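Local coordinates for protein dihydropteridine reductase (Dictyostelium discoideum, PDB 3ORF) that reduces quinonoid dihydropteridines to their tetrahydro forms with NADH or NADPH, probably regenerating the tetrahydrobiopterin cofactor of aromatic amino acid hydroxylases, at residues S22-V27 with S46-S51; V38-K43 with N57-H62. All blocks are in the same frame, centred on the assembly; numbering follows the deposited sequence.

Contact 1: residues S22-V27 with S46-S51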
loop_
_atom_site.group_PDB
_atom_site.type_symbol
_atom_site.label_atom_id
_atom_site.label_comp_id
_atom_site.label_asym_id
_atom_site.label_seq_id
_atom_site.Cartn_x
_atom_site.Cartn_y
_atom_site.Cartn_z
ATOM N N SER A 22 27.111 -24.682 -5.182
ATOM C CA SER A 22 25.622 -24.843 -4.977
ATOM C C SER A 22 24.808 -23.502 -4.920
ATOM O O SER A 22 25.188 -22.527 -4.264
ATOM C CB SER A 22 25.343 -25.668 -3.732
ATOM O OG SER A 22 23.942 -25.875 -3.575
ATOM N N LYS A 23 23.700 -23.427 -5.624
ATOM C CA LYS A 23 22.992 -22.171 -5.589
ATOM C C LYS A 23 21.821 -22.234 -4.613
ATOM O O LYS A 23 21.194 -23.256 -4.487
ATOM C CB LYS A 23 22.551 -21.791 -6.994
ATOM C CG LYS A 23 23.705 -21.726 -8.022
ATOM C CD LYS A 23 24.171 -20.323 -8.211
ATOM C CE LYS A 23 24.704 -20.153 -9.604
ATOM N NZ LYS A 23 25.489 -18.896 -9.689
ATOM N N ASN A 24 21.563 -21.143 -3.903
ATOM C CA ASN A 24 20.440 -21.101 -2.956
ATOM C C ASN A 24 19.259 -20.277 -3.437
ATOM O O ASN A 24 19.417 -19.116 -3.874
ATOM C CB ASN A 24 20.892 -20.571 -1.601
ATOM C CG ASN A 24 22.069 -21.347 -1.066
ATOM O OD1 ASN A 24 22.114 -22.525 -1.286
ATOM N ND2 ASN A 24 23.015 -20.689 -0.368
ATOM N N ILE A 25 18.057 -20.842 -3.288
ATOM C CA ILE A 25 16.876 -20.026 -3.470
ATOM C C ILE A 25 16.074 -19.962 -2.180
ATOM O O ILE A 25 15.851 -20.978 -1.529
ATOM C CB ILE A 25 16.005 -20.492 -4.677
ATOM C CG1 ILE A 25 14.678 -19.704 -4.698
ATOM C CG2 ILE A 25 15.704 -21.972 -4.612
ATOM C CD1 ILE A 25 13.662 -20.163 -5.798
ATOM N N LEU A 26 15.609 -18.777 -1.834
ATOM C CA LEU A 26 14.784 -18.594 -0.656
ATOM C C LEU A 26 13.395 -18.118 -0.979
ATOM O O LEU A 26 13.221 -17.218 -1.807
ATOM C CB LEU A 26 15.442 -17.591 0.256
ATOM C CG LEU A 26 14.597 -16.915 1.313
ATOM C CD1 LEU A 26 14.244 -17.894 2.290
ATOM C CD2 LEU A 26 15.537 -15.995 2.017
ATOM N N VAL A 27 12.389 -18.719 -0.358
ATOM C CA VAL A 27 11.016 -18.480 -0.779
ATOM C C VAL A 27 10.126 -18.157 0.439
ATOM O O VAL A 27 9.952 -19.021 1.313
ATOM C CB VAL A 27 10.409 -19.686 -1.517
ATOM C CG1 VAL A 27 8.973 -19.342 -2.002
ATOM C CG2 VAL A 27 11.306 -20.198 -2.684
ATOM N N SER A 46 18.590 -29.252 -8.756
ATOM C CA SER A 46 19.689 -29.345 -7.803
ATOM C C SER A 46 20.097 -28.030 -7.120
ATOM O O SER A 46 21.240 -27.898 -6.739
ATOM C CB SER A 46 20.911 -30.071 -8.432
ATOM O OG SER A 46 20.518 -31.338 -8.985
ATOM N N TRP A 47 19.176 -27.062 -6.962
ATOM C CA TRP A 47 19.447 -25.926 -6.108
ATOM C C TRP A 47 19.128 -26.335 -4.677
ATOM O O TRP A 47 18.297 -27.197 -4.408
ATOM C CB TRP A 47 18.594 -24.698 -6.511
ATOM C CG TRP A 47 19.123 -23.915 -7.699
ATOM C CD1 TRP A 47 19.566 -24.403 -8.861
ATOM C CD2 TRP A 47 19.219 -22.489 -7.794
ATOM N NE1 TRP A 47 19.985 -23.395 -9.695
ATOM C CE2 TRP A 47 19.779 -22.196 -9.060
ATOM C CE3 TRP A 47 18.932 -21.448 -6.912
ATOM C CZ2 TRP A 47 20.037 -20.883 -9.495
ATOM C CZ3 TRP A 47 19.195 -20.134 -7.316
ATOM C CH2 TRP A 47 19.750 -19.869 -8.612
ATOM N N ASN A 48 19.779 -25.674 -3.749
ATOM C CA ASN A 48 19.446 -25.787 -2.375
ATOM C C ASN A 48 18.243 -24.815 -2.150
ATOM O O ASN A 48 18.250 -23.644 -2.608
ATOM C CB ASN A 48 20.694 -25.373 -1.631
ATOM C CG ASN A 48 20.726 -25.853 -0.229
ATOM O OD1 ASN A 48 20.427 -25.091 0.686
ATOM N ND2 ASN A 48 21.101 -27.123 -0.029
ATOM N N THR A 49 17.200 -25.318 -1.482
ATOM C CA THR A 49 15.967 -24.564 -1.259
ATOM C C THR A 49 15.712 -24.220 0.208
ATOM O O THR A 49 15.952 -25.052 1.082
ATOM C CB THR A 49 14.770 -25.368 -1.738
ATOM O OG1 THR A 49 14.719 -26.614 -1.017
ATOM C CG2 THR A 49 14.872 -25.616 -3.222
ATOM N N ILE A 50 15.202 -23.015 0.473
ATOM C CA ILE A 50 14.876 -22.584 1.837
ATOM C C ILE A 50 13.474 -21.959 1.841
ATOM O O ILE A 50 13.138 -21.180 0.912
ATOM C CB ILE A 50 15.836 -21.545 2.340
ATOM C CG1 ILE A 50 17.253 -22.099 2.390
ATOM C CG2 ILE A 50 15.434 -21.097 3.709
ATOM C CD1 ILE A 50 18.215 -21.112 1.983
ATOM N N SER A 51 12.665 -22.268 2.857
ATOM C CA SER A 51 11.270 -21.810 2.899
ATOM C C SER A 51 10.992 -21.119 4.225
ATOM O O SER A 51 11.349 -21.646 5.272
ATOM C CB SER A 51 10.301 -23.001 2.646
ATOM O OG SER A 51 8.935 -22.724 2.946
#
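With CG of Trp47 anti to its own carbonyl carbon (chi1 -80°), the indole lies against the start of the neighbouring strand, one face turned to CB of Lys23, which sits over the six-membered ring in a CH-pi contact, 3.4 Å from its centroid. Lys23 bends at chi2, and its amine end leads away from Trp47. CE3 of the ring also packs 3.8 Å from CB of Ile25, whose backbone N lies at the ring's edge. Beyond the indole, strands 24-27 and 48-51 run parallel, their axes 19° apart. Asn48 receives from Ile25 N through its O and donates from its N to Lys23 O, 2.9 Å away; Ile50 does the same between Val27 N and Ile25 O. On the face carrying Asn24, CD1 of Leu26 meets CG2 of Ile50 at 3.7 Å. Without the indole, as with an alanine at this position, CB of Lys23 would probably lose its aromatic partner and a gap would open beside Ile25. These are neighbouring strands of a Rossmann beta-alpha-beta unit: strand 88-93 flanks 24-28 on its other side, strand 62-65 flanks 48-53, and helix 33-44 packs on Ile25, Val27 and Thr49, with Phe42 edge-to-face against Trp47.

Contact 2: residues V38-K43 with N57-H62; sequences VVKFFK and NPNADH
Lys43 reaches from the helix toward the turn as an almost straight rod, its CG anti to the backbone N (chi1 -171°); the extended chain carries the ammonium group to the carbonyl of Asn59. NZ donates to Asn59 O at 2.8 Å, approaching in the carbonyl plane on a lone pair. The aliphatic part of the lysine crosses the Asn59 side chain at a slant, and its CD lies 3.5 Å from the same oxygen, Asn59 O. Asp61 stands near the end of the rod: its OD1 is 4.2 Å from Lys43 NZ, beyond a salt bridge, and at most a weak, long-range attraction is likely. One helical turn earlier, Val39 points toward the loop and makes the apolar part of the contact. Its CG1 branch meets the methyl of Ala60, CG1 to CB 3.8 Å, while the Asn57 side chain comes at Val39 from the opposite direction. Residues 57-60 form a type I beta turn, closed by Ala60 N to Asn57 O at 2.9 Å. Helix 33-44 lies against the connection between strands 48-53 and 62-65 along one flank, with Val39 also resting on Val27 and Thr49 of the sheet; on another flank, Val38, Phe41 and Phe42 pack against helix 213-225.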
loop_
_atom_site.group_PDB
_atom_site.type_symbol
_atom_site.label_atom_id
_atom_site.label_comp_id
_atom_site.label_asym_id
_atom_site.label_seq_id
_atom_site.Cartn_x
_atom_site.Cartn_y
_atom_site.Cartn_z
ATOM N N VAL A 38 7.535 -23.701 -6.545
ATOM C CA VAL A 38 8.878 -23.119 -6.772
ATOM C C VAL A 38 9.946 -23.945 -6.031
ATOM O O VAL A 38 11.095 -24.121 -6.494
ATOM C CB VAL A 38 8.928 -21.612 -6.358
ATOM C CG1 VAL A 38 10.310 -21.038 -6.575
ATOM C CG2 VAL A 38 7.911 -20.796 -7.197
ATOM N N VAL A 39 9.604 -24.439 -4.860
ATOM C CA VAL A 39 10.644 -25.165 -4.090
ATOM C C VAL A 39 10.909 -26.495 -4.817
ATOM O O VAL A 39 12.071 -26.849 -5.109
ATOM C CB VAL A 39 10.211 -25.410 -2.631
ATOM C CG1 VAL A 39 11.112 -26.483 -1.967
ATOM C CG2 VAL A 39 10.238 -24.092 -1.849
ATOM N N LYS A 40 9.816 -27.168 -5.174
ATOM C CA LYS A 40 9.882 -28.475 -5.808
ATOM C C LYS A 40 10.700 -28.380 -7.104
ATOM O O LYS A 40 11.601 -29.196 -7.331
ATOM C CB LYS A 40 8.476 -29.011 -6.102
ATOM C CG LYS A 40 8.309 -30.501 -6.094
ATOM C CD LYS A 40 7.543 -30.993 -7.340
ATOM C CE LYS A 40 6.069 -31.308 -7.085
ATOM N NZ LYS A 40 5.530 -32.450 -7.982
ATOM N N PHE A 41 10.379 -27.397 -7.951
ATOM C CA PHE A 41 11.056 -27.262 -9.221
ATOM C C PHE A 41 12.541 -26.894 -9.022
ATOM O O PHE A 41 13.432 -27.435 -9.707
ATOM C CB PHE A 41 10.367 -26.191 -10.104
ATOM C CG PHE A 41 10.861 -26.175 -11.513
ATOM C CD1 PHE A 41 10.181 -26.877 -12.518
ATOM C CD2 PHE A 41 12.058 -25.495 -11.843
ATOM C CE1 PHE A 41 10.698 -26.874 -13.891
ATOM C CE2 PHE A 41 12.556 -25.481 -13.177
ATOM C CZ PHE A 41 11.873 -26.182 -14.197
ATOM N N PHE A 42 12.834 -25.978 -8.114
ATOM C CA PHE A 42 14.263 -25.672 -7.934
ATOM C C PHE A 42 15.058 -26.855 -7.434
ATOM O O PHE A 42 16.141 -27.121 -7.942
ATOM C CB PHE A 42 14.516 -24.419 -7.115
ATOM C CG PHE A 42 14.442 -23.139 -7.954
ATOM C CD1 PHE A 42 13.220 -22.749 -8.571
ATOM C CD2 PHE A 42 15.558 -22.337 -8.117
ATOM C CE1 PHE A 42 13.118 -21.587 -9.333
ATOM C CE2 PHE A 42 15.476 -21.124 -8.886
ATOM C CZ PHE A 42 14.257 -20.771 -9.532
ATOM N N LYS A 43 14.471 -27.569 -6.477
ATOM C CA LYS A 43 15.055 -28.776 -5.888
ATOM C C LYS A 43 15.357 -29.804 -7.001
ATOM O O LYS A 43 16.457 -30.330 -7.047
ATOM C CB LYS A 43 14.163 -29.308 -4.769
ATOM C CG LYS A 43 14.774 -30.448 -3.940
ATOM C CD LYS A 43 13.806 -30.883 -2.863
ATOM C CE LYS A 43 14.209 -32.221 -2.211
ATOM N NZ LYS A 43 13.474 -32.517 -0.931
ATOM N N ASN A 57 7.746 -26.408 5.430
ATOM C CA ASN A 57 7.694 -27.096 4.141
ATOM C C ASN A 57 8.750 -28.165 4.185
ATOM O O ASN A 57 9.945 -27.871 3.907
ATOM C CB ASN A 57 7.961 -26.196 2.930
ATOM C CG ASN A 57 7.847 -26.973 1.609
ATOM O OD1 ASN A 57 7.794 -26.372 0.522
ATOM N ND2 ASN A 57 7.808 -28.323 1.691
ATOM N N PRO A 58 8.339 -29.409 4.547
ATOM C CA PRO A 58 9.347 -30.439 4.869
ATOM C C PRO A 58 10.051 -30.838 3.597
ATOM O O PRO A 58 11.125 -31.319 3.656
ATOM C CB PRO A 58 8.512 -31.601 5.455
ATOM C CG PRO A 58 7.104 -31.412 4.886
ATOM C CD PRO A 58 6.950 -29.926 4.589
ATOM N N ASN A 59 9.455 -30.591 2.442
ATOM C CA ASN A 59 10.119 -30.872 1.170
ATOM C C ASN A 59 11.330 -29.964 0.908
ATOM O O ASN A 59 12.234 -30.310 0.172
ATOM C CB ASN A 59 9.085 -30.809 0.043
ATOM C CG ASN A 59 9.666 -31.187 -1.324
ATOM O OD1 ASN A 59 9.606 -30.395 -2.277
ATOM N ND2 ASN A 59 10.219 -32.407 -1.427
ATOM N N ALA A 60 11.375 -28.807 1.538
ATOM C CA ALA A 60 12.512 -27.932 1.365
ATOM C C ALA A 60 13.694 -28.394 2.212
ATOM O O ALA A 60 13.524 -29.051 3.269
ATOM C CB ALA A 60 12.142 -26.517 1.727
ATOM N N ASP A 61 14.888 -27.995 1.752
ATOM C CA ASP A 61 16.147 -28.374 2.373
ATOM C C ASP A 61 16.290 -27.664 3.704
ATOM O O ASP A 61 16.811 -28.231 4.664
ATOM C CB ASP A 61 17.355 -28.190 1.397
ATOM C CG ASP A 61 17.212 -29.086 0.140
ATOM O OD1 ASP A 61 16.872 -30.303 0.287
ATOM O OD2 ASP A 61 17.356 -28.584 -0.999
ATOM N N HIS A 62 15.805 -26.431 3.768
ATOM C CA HIS A 62 15.713 -25.774 5.050
ATOM C C HIS A 62 14.361 -25.109 5.156
ATOM O O HIS A 62 13.931 -24.429 4.224
ATOM C CB HIS A 62 16.773 -24.703 5.186
ATOM C CG HIS A 62 18.182 -25.199 5.111
ATOM N ND1 HIS A 62 18.911 -25.539 6.233
ATOM C CD2 HIS A 62 19.021 -25.338 4.056
ATOM C CE1 HIS A 62 20.132 -25.890 5.868
ATOM N NE2 HIS A 62 20.228 -25.771 4.552
#

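How the contacts relate
Contacts 1 and 2 interlock along the chain: helix segment 38-43 comes between the two strands of contact 1 in sequence, and loop segment 57-62 follows the second of them. Their centres are 7 Å apart. His62 extends the sheet beyond 48-51, with probable hydrogen bonds from Ser51 N to His62 O (2.9 Å) and from His62 N to Thr49 O (3.0 Å), while Thr49 OG1 bonds to Asp61 N. Between strand and helix, Ile25 CG2 packs on Phe42 CD2 at 3.5 Å. Neither contact touches the bound NAD: the Ser51 side chain is about 8 Å from it and that of Asn57 about 9 Å.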